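NADP-dependent alcohol dehydrogenase (Entamoeba histolytica, PDB 2OUI) probably catalyses the reversible, NADP-dependent oxidation of alcohols to aldehydes or ketones, as a tetrameric member of the zinc-containing alcohol dehydrogenase family. Local coordinates at residues L28-A33 with Y353-T358; V77-I82 with L133-R138; I12-K17 with E328-A333. The protein carries 1 engineered substitution. All coordinates share one frame; numbering follows the deposited sequence.

Contact 1: residues L28-A33 with Y353-T358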
# COMPACT_ATOMS: atom_id res chain seq x y z
N LEU A 28 -8.57 19.92 -30.73
CA LEU A 28 -7.52 19.93 -31.72
C LEU A 28 -6.47 20.93 -31.27
O LEU A 28 -6.82 22.02 -30.81
CB LEU A 28 -8.06 20.33 -33.10
CG LEU A 28 -9.15 19.42 -33.70
CD1 LEU A 28 -9.44 19.87 -35.11
CD2 LEU A 28 -8.71 17.93 -33.69
N VAL A 29 -5.19 20.56 -31.41
CA VAL A 29 -4.09 21.31 -30.83
C VAL A 29 -2.99 21.53 -31.88
O VAL A 29 -2.67 20.61 -32.64
CB VAL A 29 -3.51 20.53 -29.58
CG1 VAL A 29 -2.32 21.28 -28.94
CG2 VAL A 29 -4.58 20.28 -28.54
N ARG A 30 -2.43 22.75 -31.93
CA ARG A 30 -1.25 23.00 -32.77
C ARG A 30 -0.01 23.05 -31.88
O ARG A 30 -0.07 23.56 -30.75
CB ARG A 30 -1.43 24.31 -33.57
CG ARG A 30 -1.41 25.58 -32.75
CD ARG A 30 -1.66 26.81 -33.69
NE ARG A 30 -1.63 28.09 -33.00
CZ ARG A 30 -1.88 29.26 -33.57
NH1 ARG A 30 -2.21 29.32 -34.86
NH2 ARG A 30 -1.81 30.39 -32.86
N PRO A 31 1.13 22.47 -32.35
CA PRO A 31 2.32 22.44 -31.47
C PRO A 31 3.05 23.78 -31.34
O PRO A 31 3.21 24.49 -32.35
CB PRO A 31 3.25 21.45 -32.19
CG PRO A 31 2.91 21.61 -33.66
CD PRO A 31 1.38 21.79 -33.64
N LEU A 32 3.50 24.08 -30.12
CA LEU A 32 4.34 25.25 -29.81
C LEU A 32 5.76 24.83 -29.44
O LEU A 32 6.69 25.55 -29.68
CB LEU A 32 3.77 26.03 -28.63
CG LEU A 32 2.41 26.70 -28.78
CD1 LEU A 32 2.06 27.34 -27.45
CD2 LEU A 32 2.45 27.73 -29.90
N ALA A 33 5.91 23.65 -28.83
CA ALA A 33 7.24 23.11 -28.59
C ALA A 33 7.12 21.59 -28.65
O ALA A 33 6.12 21.02 -28.20
CB ALA A 33 7.81 23.58 -27.25
N TYR A 353 3.68 31.05 -34.42
CA TYR A 353 2.56 31.42 -35.27
C TYR A 353 2.32 32.93 -35.14
O TYR A 353 2.56 33.49 -34.07
CB TYR A 353 1.31 30.66 -34.85
CG TYR A 353 1.50 29.16 -34.80
CD1 TYR A 353 1.90 28.53 -33.64
CD2 TYR A 353 1.29 28.37 -35.94
CE1 TYR A 353 2.08 27.16 -33.59
CE2 TYR A 353 1.45 26.98 -35.91
CZ TYR A 353 1.85 26.40 -34.74
OH TYR A 353 2.04 25.03 -34.70
N ASP A 354 1.86 33.57 -36.22
CA ASP A 354 1.51 35.01 -36.20
C ASP A 354 0.49 35.41 -35.13
O ASP A 354 0.55 36.52 -34.60
CB ASP A 354 0.97 35.43 -37.56
CG ASP A 354 2.04 35.48 -38.62
OD1 ASP A 354 1.68 35.50 -39.82
OD2 ASP A 354 3.25 35.49 -38.26
N ASP A 355 -0.44 34.50 -34.84
CA ASP A 355 -1.49 34.75 -33.87
C ASP A 355 -1.30 33.93 -32.59
O ASP A 355 -2.26 33.65 -31.88
CB ASP A 355 -2.86 34.47 -34.50
CG ASP A 355 -2.98 33.06 -35.10
OD1 ASP A 355 -2.00 32.28 -35.08
OD2 ASP A 355 -4.08 32.73 -35.58
N GLU A 356 -0.05 33.57 -32.30
CA GLU A 356 0.29 32.77 -31.12
C GLU A 356 -0.22 33.43 -29.84
O GLU A 356 -0.64 32.74 -28.90
CB GLU A 356 1.81 32.57 -31.04
CG GLU A 356 2.29 31.62 -29.97
CD GLU A 356 3.79 31.48 -29.99
OE1 GLU A 356 4.43 31.86 -31.00
OE2 GLU A 356 4.34 30.98 -28.99
N ASP A 357 -0.18 34.76 -29.80
CA ASP A 357 -0.58 35.50 -28.60
C ASP A 357 -1.99 36.10 -28.71
O ASP A 357 -2.50 36.65 -27.74
CB ASP A 357 0.47 36.56 -28.21
CG ASP A 357 1.80 35.95 -27.74
OD1 ASP A 357 1.85 34.78 -27.26
OD2 ASP A 357 2.83 36.65 -27.86
N THR A 358 -2.61 35.98 -29.89
CA THR A 358 -3.95 36.54 -30.11
C THR A 358 -5.08 35.51 -30.36
O THR A 358 -6.26 35.84 -30.21
CB THR A 358 -3.93 37.62 -31.21
OG1 THR A 358 -3.42 37.06 -32.43
CG2 THR A 358 -3.07 38.79 -30.79
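With CG set between the backbone N and the carbonyl carbon (chi1 69°), Arg30 runs out extended to lie on the ring of Tyr353. The result is an arginine-tyrosine cation-pi stack that ties strand 27-34 of the GroES-like domain to the C-terminal tail. The two side chains run in opposite directions, their planes only 2° apart. Arg30 CD sits over the ring centre in a CH-pi contact, 3.6 Å from the Tyr353 centroid, while Arg30 CZ lies 3.6 Å from Tyr353 CG.

A type I turn from Tyr353 to Glu356 presents Asp355 to the edge of the same guanidinium. Both terminal nitrogens grip one oxygen from one face of the carboxylate, with Arg30 NH2 2.9 Å and Arg30 NH1 3.0 Å from Asp355 OD1. Gln64 of strand 61-68 also bonds Arg30 NH2, so the flat group is held on its face and along its edge. Glu356, paired with Arg350, lays its side chain against Leu32. Along one edge of the ring Leu32 CD2 packs 3.8 Å from Tyr353 CE1; at its far end Tyr353 OH donates to Pro31 O at 2.7 Å.

Contact 2: residues V77-I82 with L133-R138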
# COMPACT_ATOMS: atom_id res chain seq x y z
N VAL A 77 -10.42 27.68 -27.23
CA VAL A 77 -9.53 27.99 -28.35
C VAL A 77 -8.56 29.10 -27.94
O VAL A 77 -8.98 30.13 -27.38
CB VAL A 77 -10.33 28.41 -29.60
CG1 VAL A 77 -9.41 28.99 -30.69
CG2 VAL A 77 -11.13 27.22 -30.14
N GLY A 78 -7.27 28.92 -28.23
CA GLY A 78 -6.25 29.88 -27.80
C GLY A 78 -5.45 29.48 -26.56
O GLY A 78 -4.31 29.93 -26.39
N ASP A 79 -6.03 28.63 -25.70
CA ASP A 79 -5.35 28.18 -24.49
C ASP A 79 -4.06 27.41 -24.78
O ASP A 79 -4.02 26.61 -25.71
CB ASP A 79 -6.24 27.25 -23.65
CG ASP A 79 -7.31 27.99 -22.86
OD1 ASP A 79 -7.26 29.24 -22.76
OD2 ASP A 79 -8.22 27.30 -22.35
N LYS A 80 -3.04 27.64 -23.97
CA LYS A 80 -1.76 26.98 -24.14
C LYS A 80 -1.69 25.84 -23.11
O LYS A 80 -2.04 26.02 -21.95
CB LYS A 80 -0.61 27.97 -23.99
CG LYS A 80 -0.65 29.05 -25.08
CD LYS A 80 0.51 30.01 -25.02
CE LYS A 80 0.26 31.14 -26.02
NZ LYS A 80 1.21 32.27 -25.87
N VAL A 81 -1.28 24.66 -23.57
CA VAL A 81 -1.43 23.44 -22.76
C VAL A 81 -0.18 22.58 -22.80
O VAL A 81 0.58 22.61 -23.78
CB VAL A 81 -2.62 22.55 -23.24
CG1 VAL A 81 -3.97 23.21 -22.93
CG2 VAL A 81 -2.52 22.27 -24.76
N ILE A 82 -0.01 21.81 -21.74
CA ILE A 82 1.00 20.77 -21.65
C ILE A 82 0.28 19.49 -22.07
O ILE A 82 -0.73 19.09 -21.47
CB ILE A 82 1.52 20.63 -20.20
CG1 ILE A 82 2.22 21.91 -19.74
CG2 ILE A 82 2.53 19.52 -20.11
CD1 ILE A 82 2.40 21.99 -18.21
N LEU A 133 -5.62 17.48 -20.79
CA LEU A 133 -4.75 18.64 -21.04
C LEU A 133 -4.64 19.57 -19.82
O LEU A 133 -5.66 19.96 -19.24
CB LEU A 133 -5.28 19.43 -22.24
CG LEU A 133 -5.18 18.68 -23.59
CD1 LEU A 133 -5.84 19.48 -24.69
CD2 LEU A 133 -3.73 18.32 -23.94
N ALA A 134 -3.40 19.89 -19.43
CA ALA A 134 -3.15 20.82 -18.32
C ALA A 134 -2.87 22.17 -18.94
O ALA A 134 -2.16 22.25 -19.94
CB ALA A 134 -1.93 20.36 -17.50
N LEU A 135 -3.40 23.22 -18.35
CA LEU A 135 -2.98 24.56 -18.78
C LEU A 135 -1.50 24.81 -18.49
O LEU A 135 -1.00 24.42 -17.44
CB LEU A 135 -3.86 25.65 -18.12
CG LEU A 135 -5.35 25.70 -18.54
CD1 LEU A 135 -6.07 26.79 -17.75
CD2 LEU A 135 -5.55 25.88 -20.06
N LEU A 136 -0.78 25.45 -19.43
CA LEU A 136 0.63 25.81 -19.24
C LEU A 136 0.74 26.96 -18.22
O LEU A 136 0.24 28.04 -18.48
CB LEU A 136 1.26 26.24 -20.57
CG LEU A 136 2.73 26.71 -20.56
CD1 LEU A 136 3.71 25.60 -20.15
CD2 LEU A 136 3.12 27.31 -21.92
N PRO A 137 1.38 26.72 -17.06
CA PRO A 137 1.55 27.82 -16.10
C PRO A 137 2.38 28.96 -16.70
O PRO A 137 3.34 28.71 -17.43
CB PRO A 137 2.30 27.15 -14.95
CG PRO A 137 1.92 25.67 -15.08
CD PRO A 137 1.95 25.46 -16.56
N ARG A 138 2.00 30.20 -16.38
CA ARG A 138 2.65 31.37 -16.96
C ARG A 138 4.16 31.46 -16.63
O ARG A 138 4.92 32.08 -17.38
CB ARG A 138 1.90 32.65 -16.57
CG ARG A 138 0.51 32.78 -17.22
CD ARG A 138 -0.17 34.16 -16.97
NE ARG A 138 -1.64 34.07 -17.09
CZ ARG A 138 -2.35 34.53 -18.13
NH1 ARG A 138 -1.76 35.12 -19.16
NH2 ARG A 138 -3.67 34.39 -18.14
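The flat groups meeting here are peptide units and one carboxylate: the carbonyl of Lys80 takes Leu136 N at 2.9 Å from its O, and the carboxylate of Asp79 has Leu135 CD2 3.8 Å from its OD2. That carboxylate is held by a salt bridge of Asp79 OD1 with Lys76, three residues earlier, and the leucine methyl group adds an apolar neighbour. Ile82 N gives a 2.8 Å bond to Ala134 O, and the same carbonyl receives a CA-H...O contact from Val81. The return bond from Ala134 N to Ile82 O is weak at 3.5 Å, so the Ile82-Ala134 pair rests mainly on the bond from Ile82 N.

These bonds make a short antiparallel bridge in the GroES-like domain. Ile82 and Ala134 form a hydrogen-bonded pair, Val81 and Leu135 a non-hydrogen-bonded one, and strand 134-135 thereby joins the edge of strand 80-83, whose other neighbour is strand 61-68. Ile82 and Ala134 face the same way, toward Met302 of helix 298-310. On that side Ile82 CG1, anti to its carbonyl carbon (chi1 -63°), carries the chain toward the residues after the bridge: it lies 4.0 Å from Leu136 CD1, and Ile82 CD1 reaches Pro137 CD at 3.9 Å. Ile82 crosses both side chains at about a right angle, and Leu136 also packs on Val62. Val81 turns to a different group of neighbours, with its CG1 lying 4.1 Å from Leu133 CB, close to Leu75, which touches Val81, Leu133 and Leu135 alike. Lys80 stretches away from the bridge to a salt bridge between its NZ and Asp357 in the C-terminal tail.

Contact 3: residues I12-K17 with E328-A333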
# COMPACT_ATOMS: atom_id res chain seq x y z
N ILE A 12 11.01 6.85 -42.57
CA ILE A 12 10.22 8.00 -42.12
C ILE A 12 10.19 9.05 -43.21
O ILE A 12 11.08 9.12 -44.04
CB ILE A 12 10.74 8.64 -40.79
CG1 ILE A 12 12.07 9.40 -40.99
CG2 ILE A 12 10.82 7.62 -39.67
CD1 ILE A 12 12.57 10.05 -39.65
N GLY A 13 9.13 9.87 -43.20
CA GLY A 13 9.02 10.96 -44.15
C GLY A 13 7.77 11.78 -43.89
O GLY A 13 6.88 11.37 -43.15
N TRP A 14 7.71 12.95 -44.51
CA TRP A 14 6.56 13.84 -44.38
C TRP A 14 5.41 13.36 -45.26
O TRP A 14 5.61 13.06 -46.44
CB TRP A 14 6.96 15.28 -44.74
CG TRP A 14 7.94 15.81 -43.74
CD1 TRP A 14 9.30 15.71 -43.80
CD2 TRP A 14 7.63 16.45 -42.49
NE1 TRP A 14 9.86 16.28 -42.67
CE2 TRP A 14 8.87 16.74 -41.85
CE3 TRP A 14 6.43 16.86 -41.86
CZ2 TRP A 14 8.95 17.38 -40.60
CZ3 TRP A 14 6.51 17.51 -40.60
CH2 TRP A 14 7.77 17.77 -40.00
N ILE A 15 4.22 13.32 -44.69
CA ILE A 15 3.00 12.97 -45.42
C ILE A 15 1.89 13.99 -45.15
O ILE A 15 2.01 14.83 -44.25
CB ILE A 15 2.50 11.54 -45.04
CG1 ILE A 15 2.10 11.47 -43.57
CG2 ILE A 15 3.57 10.47 -45.39
CD1 ILE A 15 1.42 10.19 -43.13
N GLU A 16 0.81 13.91 -45.92
CA GLU A 16 -0.37 14.77 -45.72
C GLU A 16 -1.50 13.91 -45.18
O GLU A 16 -1.75 12.80 -45.66
CB GLU A 16 -0.79 15.43 -47.03
CG GLU A 16 0.25 16.35 -47.65
CD GLU A 16 0.22 17.77 -47.08
OE1 GLU A 16 -0.59 18.04 -46.15
OE2 GLU A 16 1.02 18.61 -47.57
N LYS A 17 -2.17 14.42 -44.15
CA LYS A 17 -3.27 13.74 -43.50
C LYS A 17 -4.38 14.78 -43.35
O LYS A 17 -4.11 15.99 -43.32
CB LYS A 17 -2.85 13.16 -42.14
CG LYS A 17 -1.76 12.10 -42.24
CD LYS A 17 -1.80 11.07 -41.13
CE LYS A 17 -2.40 9.75 -41.60
NZ LYS A 17 -2.45 8.79 -40.48
N GLU A 328 9.58 21.69 -39.45
CA GLU A 328 10.39 20.81 -40.29
C GLU A 328 11.55 20.23 -39.49
O GLU A 328 11.99 19.11 -39.76
CB GLU A 328 10.95 21.53 -41.52
CG GLU A 328 10.23 22.82 -41.88
CD GLU A 328 10.74 24.00 -41.07
OE1 GLU A 328 9.89 24.71 -40.47
OE2 GLU A 328 11.98 24.21 -41.04
N LYS A 329 12.03 20.97 -38.49
CA LYS A 329 13.21 20.51 -37.73
C LYS A 329 12.97 19.32 -36.81
O LYS A 329 13.94 18.77 -36.28
CB LYS A 329 13.87 21.65 -36.95
CG LYS A 329 14.33 22.82 -37.80
CD LYS A 329 15.34 22.43 -38.84
CE LYS A 329 15.63 23.62 -39.75
NZ LYS A 329 16.60 23.26 -40.81
N VAL A 330 11.72 18.88 -36.63
CA VAL A 330 11.47 17.65 -35.84
C VAL A 330 12.14 16.45 -36.50
O VAL A 330 12.55 15.51 -35.80
CB VAL A 330 9.97 17.34 -35.51
CG1 VAL A 330 9.36 18.45 -34.69
CG2 VAL A 330 9.15 17.06 -36.76
N GLU A 331 12.28 16.48 -37.82
CA GLU A 331 12.97 15.39 -38.49
C GLU A 331 14.45 15.34 -38.09
O GLU A 331 14.96 14.28 -37.69
CB GLU A 331 12.82 15.47 -40.00
CG GLU A 331 13.44 14.29 -40.71
CD GLU A 331 13.03 14.23 -42.17
OE1 GLU A 331 12.76 15.30 -42.76
OE2 GLU A 331 12.98 13.11 -42.72
N ASP A 332 15.10 16.50 -38.14
CA ASP A 332 16.49 16.63 -37.66
C ASP A 332 16.61 16.19 -36.21
O ASP A 332 17.53 15.43 -35.86
CB ASP A 332 16.96 18.08 -37.79
CG ASP A 332 16.78 18.63 -39.18
OD1 ASP A 332 15.63 18.71 -39.68
OD2 ASP A 332 17.80 19.01 -39.78
N ALA A 333 15.68 16.64 -35.36
CA ALA A 333 15.71 16.32 -33.95
C ALA A 333 15.54 14.82 -33.74
O ALA A 333 16.23 14.23 -32.90
CB ALA A 333 14.63 17.08 -33.21
O HOH W 1 12.84 11.56 -44.77
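This is a surface contact between a strand and a helix in the catalytic domain, where Trp14 on strand 11-16 reaches the first turn of helix 329-339. The strand is an outer member of a small antiparallel sheet with 2-8 and 55-56; the helix packs its other sides on strands 320-325 and 346-350. The short segments run nearly antiparallel, their axes 10.1 Å apart at closest approach, so long side chains have to span the gap.

The indole spans most of it, edge first. Its NE1 donates to Glu331 OE1 at 3.1 Å, with the acceptor close to the ring plane. Seen from the carboxylate, however, the donor comes from above, 62° out of the carboxylate plane, and the two flat groups stand 76° apart; the N-H...O angle is likewise bent. Glu331 meets the ring because its CG is anti to the backbone N (chi1 -175°) and the chain beyond is extended. Farther along the six-membered ring, Trp14 CZ2 comes to 3.6 Å from Glu328 O, at the ring edge, and Trp14 CH2 packs 3.6 Å from Val330 CG2, the valine crossing at about a right angle. Val330 continues inward to Phe120 and Val349, whereas Trp14 rests on Leu4 of the adjoining strand.

The second carboxylate oxygen extends the link back to the strand through water. Ile12 CG1 is 4.2 Å from Glu331 OE2, and a bridging water donates to both Ile12 O, at 3.1 Å, and Glu331 OE2, at 2.6 Å.

How the contacts relate
Contacts 1 and 2 are neighbours, their centres about 11 Å apart, and both reach the mixed sheet that contains strands 27-34, 61-68 and 80-83. They meet directly: Leu32 CD1 packs 3.9 Å from Lys80 CD, and Val29 CG2 4.1 Å from Leu133 CD1, so the C-terminal tail is held by both. Contact 3 stands farther off, its centre about 18 Å from that of contact 1 and 25 Å from that of contact 2, touching neither. Along the chain, 12-17 and 28-33 come first, then both segments of contact 2, then 328-333 and 353-358. Contacts 1 and 3 thus alternate in sequence, each returning the C-terminal part of the chain to the N-terminal part, after the Rossmann-type parallel sheet.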